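Local atomic coordinates of uncharacterized protein DUF4425 (Bacteroides vulgatus, PDB entry 3U6G), a protein that is a lipoprotein of unknown function with an immunoglobulin-like fold and may, like C2-type domains, bind calcium. Residues H10-Q15 and I90-Y95; V27-A32 and D50-Q55. All coordinates share one frame; numbering follows the deposited sequence. Where two conformers were deposited one is given.

Interaction 1: residues H10-Q15 and I90-Y95; sequences HKIVIQ and ITVIGY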
loop_
_atom_site.group_PDB
_atom_site.type_symbol
_atom_site.label_atom_id
_atom_site.label_comp_id
_atom_site.label_asym_id
_atom_site.label_seq_id
_atom_site.Cartn_x
_atom_site.Cartn_y
_atom_site.Cartn_z
ATOM N N HIS A 10 3.484 9.914 -11.652
ATOM C CA HIS A 10 3.610 8.489 -11.376
ATOM C C HIS A 10 2.309 7.817 -11.768
ATOM O O HIS A 10 1.215 8.390 -11.605
ATOM C CB HIS A 10 3.923 8.243 -9.897
ATOM C CG HIS A 10 5.261 8.752 -9.497
ATOM N ND1 HIS A 10 6.250 7.939 -8.985
ATOM C CD2 HIS A 10 5.809 9.982 -9.618
ATOM C CE1 HIS A 10 7.346 8.648 -8.804
ATOM N NE2 HIS A 10 7.104 9.892 -9.183
ATOM N N LYS A 11 2.423 6.594 -12.279
ATOM C CA LYS A 11 1.251 5.869 -12.729
ATOM C C LYS A 11 1.398 4.387 -12.466
ATOM O O LYS A 11 2.493 3.845 -12.598
ATOM C CB LYS A 11 1.050 6.111 -14.234
ATOM C CG LYS A 11 -0.168 5.422 -14.828
ATOM C CD LYS A 11 -0.613 6.032 -16.147
ATOM C CE LYS A 11 0.377 5.809 -17.235
ATOM N NZ LYS A 11 -0.204 6.253 -18.553
ATOM N N ILE A 12 0.271 3.744 -12.158
ATOM C CA ILE A 12 0.167 2.299 -12.091
ATOM C C ILE A 12 -0.933 1.837 -13.026
ATOM O O ILE A 12 -2.029 2.362 -13.014
ATOM C CB ILE A 12 -0.189 1.838 -10.652
ATOM C CG1 ILE A 12 0.967 2.135 -9.697
ATOM C CG2 ILE A 12 -0.593 0.354 -10.611
ATOM C CD1 ILE A 12 2.133 1.193 -9.776
ATOM N N VAL A 13 -0.610 0.843 -13.840
ATOM C CA VAL A 13 -1.585 0.176 -14.678
ATOM C C VAL A 13 -1.679 -1.273 -14.241
ATOM O O VAL A 13 -0.661 -1.923 -14.039
ATOM C CB VAL A 13 -1.172 0.220 -16.163
ATOM C CG1 VAL A 13 -2.103 -0.699 -16.999
ATOM C CG2 VAL A 13 -1.222 1.640 -16.675
ATOM N N ILE A 14 -2.908 -1.770 -14.083
ATOM C CA ILE A 14 -3.133 -3.175 -13.742
ATOM C C ILE A 14 -3.975 -3.831 -14.823
ATOM O O ILE A 14 -4.997 -3.282 -15.245
ATOM C CB ILE A 14 -3.849 -3.328 -12.375
ATOM C CG1 ILE A 14 -3.042 -2.618 -11.284
ATOM C CG2 ILE A 14 -4.039 -4.793 -12.048
ATOM C CD1 ILE A 14 -3.761 -2.450 -9.976
ATOM N N GLN A 15 -3.523 -4.996 -15.283
ATOM C CA GLN A 15 -4.291 -5.794 -16.243
ATOM C C GLN A 15 -4.413 -7.214 -15.728
ATOM O O GLN A 15 -3.464 -7.755 -15.205
ATOM C CB GLN A 15 -3.588 -5.836 -17.593
ATOM C CG GLN A 15 -3.467 -4.489 -18.274
ATOM C CD GLN A 15 -2.897 -4.587 -19.675
ATOM O OE1 GLN A 15 -1.797 -5.100 -19.875
ATOM N NE2 GLN A 15 -3.643 -4.088 -20.656
ATOM N N ILE A 90 -1.848 -11.646 -13.835
ATOM C CA ILE A 90 -1.898 -10.253 -13.364
ATOM C C ILE A 90 -0.613 -9.580 -13.819
ATOM O O ILE A 90 0.474 -10.114 -13.595
ATOM C CB ILE A 90 -1.985 -10.140 -11.812
ATOM C CG1 ILE A 90 -3.359 -10.585 -11.311
ATOM C CG2 ILE A 90 -1.698 -8.705 -11.343
ATOM C CD1 ILE A 90 -4.462 -9.558 -11.503
ATOM N N THR A 91 -0.750 -8.428 -14.479
ATOM C CA THR A 91 0.380 -7.560 -14.786
ATOM C C THR A 91 0.165 -6.203 -14.117
ATOM O O THR A 91 -0.910 -5.616 -14.230
ATOM C CB THR A 91 0.531 -7.336 -16.286
ATOM O OG1 THR A 91 0.701 -8.593 -16.950
ATOM C CG2 THR A 91 1.730 -6.433 -16.582
ATOM N N VAL A 92 1.171 -5.733 -13.394
ATOM C CA VAL A 92 1.132 -4.402 -12.791
ATOM C C VAL A 92 2.379 -3.646 -13.237
ATOM O O VAL A 92 3.496 -4.124 -13.040
ATOM C CB VAL A 92 1.088 -4.464 -11.257
ATOM C CG1 VAL A 92 0.937 -3.055 -10.689
ATOM C CG2 VAL A 92 -0.050 -5.362 -10.781
ATOM N N ILE A 93 2.188 -2.488 -13.866
ATOM C CA ILE A 93 3.286 -1.725 -14.429
ATOM C C ILE A 93 3.308 -0.370 -13.746
ATOM O O ILE A 93 2.278 0.283 -13.595
ATOM C CB ILE A 93 3.165 -1.528 -15.958
ATOM C CG1 ILE A 93 2.920 -2.852 -16.678
ATOM C CG2 ILE A 93 4.431 -0.823 -16.502
ATOM C CD1 ILE A 93 2.510 -2.700 -18.149
ATOM N N GLY A 94 4.493 0.035 -13.317
ATOM C CA GLY A 94 4.710 1.343 -12.715
ATOM C C GLY A 94 5.497 2.238 -13.657
ATOM O O GLY A 94 6.494 1.804 -14.241
ATOM N N TYR A 95 5.044 3.485 -13.786
ATOM C CA TYR A 95 5.642 4.468 -14.683
ATOM C C TYR A 95 5.927 5.771 -13.964
ATOM O O TYR A 95 5.239 6.134 -13.007
ATOM C CB TYR A 95 4.710 4.829 -15.843
ATOM C CG TYR A 95 4.048 3.695 -16.572
ATOM C CD1 TYR A 95 2.953 3.057 -16.025
ATOM C CD2 TYR A 95 4.490 3.296 -17.842
ATOM C CE1 TYR A 95 2.321 2.039 -16.687
ATOM C CE2 TYR A 95 3.843 2.268 -18.518
ATOM C CZ TYR A 95 2.762 1.637 -17.925
ATOM O OH TYR A 95 2.075 0.608 -18.546
HETATM O O HOH W 1 -2.520 -9.755 -17.541
#

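Interaction 2: residues V27-A32 and D50-Q55; sequences VSIGGA and DSYSAQ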
loop_
_atom_site.group_PDB
_atom_site.type_symbol
_atom_site.label_atom_id
_atom_site.label_comp_id
_atom_site.label_asym_id
_atom_site.label_seq_id
_atom_site.Cartn_x
_atom_site.Cartn_y
_atom_site.Cartn_z
ATOM N N VAL A 27 -6.785 -4.135 -4.837
ATOM C CA VAL A 27 -5.568 -3.350 -4.729
ATOM C C VAL A 27 -5.785 -2.104 -3.874
ATOM O O VAL A 27 -6.894 -1.584 -3.792
ATOM C CB VAL A 27 -4.986 -2.934 -6.107
ATOM C CG1 VAL A 27 -4.640 -4.170 -6.949
ATOM C CG2 VAL A 27 -5.923 -1.952 -6.844
ATOM N N SER A 28 -4.692 -1.695 -3.243
ATOM C CA SER A 28 -4.608 -0.425 -2.539
ATOM C C SER A 28 -3.456 0.358 -3.147
ATOM O O SER A 28 -2.363 -0.167 -3.346
ATOM C CB SER A 28 -4.399 -0.634 -1.046
ATOM O OG SER A 28 -5.621 -1.011 -0.433
ATOM N N ILE A 29 -3.737 1.612 -3.501
ATOM C CA ILE A 29 -2.787 2.459 -4.205
ATOM C C ILE A 29 -2.635 3.773 -3.447
ATOM O O ILE A 29 -3.606 4.313 -2.924
ATOM C CB ILE A 29 -3.262 2.723 -5.651
ATOM C CG1 ILE A 29 -3.223 1.415 -6.442
ATOM C CG2 ILE A 29 -2.421 3.839 -6.321
ATOM C CD1 ILE A 29 -4.016 1.449 -7.727
ATOM N N GLY A 30 -1.397 4.222 -3.313
ATOM C CA GLY A 30 -1.129 5.511 -2.736
ATOM C C GLY A 30 0.201 6.032 -3.209
ATOM O O GLY A 30 0.989 5.324 -3.820
ATOM N N GLY A 31 0.478 7.281 -2.906
ATOM C CA GLY A 31 1.783 7.855 -3.205
ATOM C C GLY A 31 2.086 8.984 -2.254
ATOM O O GLY A 31 1.331 9.235 -1.303
ATOM N N ALA A 32 3.184 9.676 -2.529
ATOM C CA ALA A 32 3.599 10.787 -1.710
ATOM C C ALA A 32 4.192 11.897 -2.533
ATOM O O ALA A 32 4.861 11.650 -3.534
ATOM C CB ALA A 32 4.645 10.322 -0.693
ATOM N N ASP A 50 -6.954 11.037 -2.136
ATOM C CA ASP A 50 -5.538 10.807 -1.839
ATOM C C ASP A 50 -5.274 9.432 -1.208
ATOM O O ASP A 50 -4.208 9.167 -0.650
ATOM C CB ASP A 50 -4.919 11.949 -1.022
ATOM C CG ASP A 50 -5.559 12.139 0.331
ATOM O OD1 ASP A 50 -6.345 11.277 0.770
ATOM O OD2 ASP A 50 -5.273 13.196 0.953
ATOM N N SER A 51 -6.257 8.559 -1.348
ATOM C CA SER A 51 -6.081 7.127 -1.125
ATOM C C SER A 51 -7.034 6.449 -2.082
ATOM O O SER A 51 -8.015 7.037 -2.514
ATOM C CB SER A 51 -6.410 6.723 0.320
ATOM O OG SER A 51 -7.783 6.901 0.620
ATOM N N TYR A 52 -6.764 5.192 -2.391
ATOM C CA TYR A 52 -7.597 4.452 -3.334
ATOM C C TYR A 52 -7.451 2.956 -3.135
ATOM O O TYR A 52 -6.342 2.451 -2.980
ATOM C CB TYR A 52 -7.208 4.836 -4.757
ATOM C CG TYR A 52 -8.064 4.244 -5.844
ATOM C CD1 TYR A 52 -9.448 4.331 -5.810
ATOM C CD2 TYR A 52 -7.477 3.626 -6.937
ATOM C CE1 TYR A 52 -10.223 3.786 -6.822
ATOM C CE2 TYR A 52 -8.241 3.088 -7.946
ATOM C CZ TYR A 52 -9.604 3.162 -7.877
ATOM O OH TYR A 52 -10.346 2.622 -8.894
ATOM N N SER A 53 -8.589 2.280 -3.059
ATOM C CA SER A 53 -8.635 0.826 -3.118
ATOM C C SER A 53 -9.758 0.432 -4.049
ATOM O O SER A 53 -10.763 1.145 -4.169
ATOM C CB SER A 53 -8.907 0.228 -1.745
ATOM O OG SER A 53 -10.209 0.593 -1.309
ATOM N N ALA A 54 -9.603 -0.708 -4.701
ATOM C CA ALA A 54 -10.625 -1.177 -5.611
ATOM C C ALA A 54 -10.476 -2.669 -5.798
ATOM O O ALA A 54 -9.380 -3.196 -5.752
ATOM C CB ALA A 54 -10.502 -0.451 -6.977
ATOM N N GLN A 55 -11.599 -3.349 -5.969
ATOM C CA GLN A 55 -11.561 -4.680 -6.521
ATOM C C GLN A 55 -11.438 -4.529 -8.048
ATOM O O GLN A 55 -12.131 -3.720 -8.666
ATOM C CB GLN A 55 -12.801 -5.470 -6.138
ATOM C CG GLN A 55 -12.674 -6.926 -6.550
ATOM C CD GLN A 55 -13.958 -7.690 -6.442
ATOM O OE1 GLN A 55 -14.052 -8.648 -5.672
ATOM N NE2 GLN A 55 -14.967 -7.282 -7.217
HETATM O O HOH W 2 -4.312 4.301 -0.399
HETATM O O HOH W 3 -1.879 8.787 -2.181
#

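Interaction 1: residues H10-Q15 and I90-Y95
Lys-11, Val-13 and Gln-15 pair with Tyr-95, Ile-93 and Thr-91 through six backbone hydrogen bonds, two to each pair. The strands run antiparallel, their axes 4.7 Å apart. Val-13 N reaches Ile-93 O at 3.0 Å. The bond from Lys-11 N to Tyr-95 O is the least straight of the six (152°). CA-H...O contacts accompany them, such as Ile-12 CA to Ile-93 O at 3.3 Å.

Tyr-95 dominates the side-chain contacts on the face it shares with Lys-11 and Val-13. Its CG stands beside the backbone N (chi1 -47°), and the ring leans across the neighbouring strand. Val-13 CG2 meets Tyr-95 CE1 at 3.6 Å. Lys-11 O lies at the ring edge, in plane, 3.5 Å from Tyr-95 CD1. Lys-11 CE lies over one ring face, 4.0 Å from Tyr-95 CD1; the ammonium is far enough away that any cation-pi attraction is weak. Ile-93 CG2 packs on the opposite face, offset toward the rim. With an alanine in place of Tyr-95 the ring is gone, and Val-13 CG2 and Lys-11 CE would probably lose their cover.

Ile-12, Ile-14 and Val-92 occupy the other face, which is buried. Val-92 CG1 sits 3.7 Å from Ile-12 CG2 and 4.0 Å from Ile-14 CG1. Phe-119 and Val-121 of strand 115-122 also touch Val-92. Such alternation, with aliphatic side chains on the face toward strand 115-122 and a mixed set on the other, is characteristic of an antiparallel beta-sandwich sheet, here in an immunoglobulin-like fold.

Interaction 2: residues V27-A32 and D50-Q55
A short antiparallel strand pair in the immunoglobulin-like fold joins Val-27 to Ile-29 with Tyr-52 to Ala-54. Val-27 and Ala-54 form a hydrogen-bonded pair. Val-27 N gives a bond of 2.9 Å to Ala-54 O, and Ala-54 N answers to Val-27 O. The next hydrogen-bonded pair is lopsided. Ile-29 N reaches Tyr-52 O at 2.8 Å and 172°, nearly straight, but the return bond from Tyr-52 N to Ile-29 O is weak at 3.3 Å. A water bridges the same two atoms: it donates to Ile-29 O at 2.6 Å and accepts from Tyr-52 N. Farther along, a second water accepts from Gly-31 N and can also donate to Asp-50 O.

Ile-29 and Tyr-52 lie side by side on one face, with Ile-29 CD1 4.2 Å from Tyr-52 CD2. The Tyr-52 ring reaches this place with CG anti to the backbone N (chi1 -175°). Met-61 and Cys-63 of strand 60-65 also touch it. On the other face, in the conformer given, Ser-53 OG bonds to Asp-50 O of the second subunit. In the loop before the strand, Ser-51 OG bonds to Ser-51 OG of that subunit.

The two faces therefore differ in chemistry. The face of Val-27, Ile-29 and Tyr-52 packs on strands 71-80 and 60-65, while the serine-bearing one joins the subunit interface. Toward Gly-31 the direct pairing weakens and waters bridge the backbones.

Overall arrangement
From the N terminus, strand 10-18 comes first and strand 24-33 follows it. Residues 27-32 then meet 50-55, and interaction 2 closes a loop of 17 intervening residues. Much later, residues 90-95 return to 10-15, so interaction 1 closes a longer loop of 74 residues. The shorter loop lies wholly within the longer one, and the two do not cross. Interaction 1 joins an early strand to strand 87-96, late in the chain. Interaction 2 adds the short strand 52-55 beside strand 24-33. Both belong to the same antiparallel sheet. Their centres are 12 Å apart. They meet directly where Ile-14 CD1 packs against Val-27 CG1 at 3.6 Å.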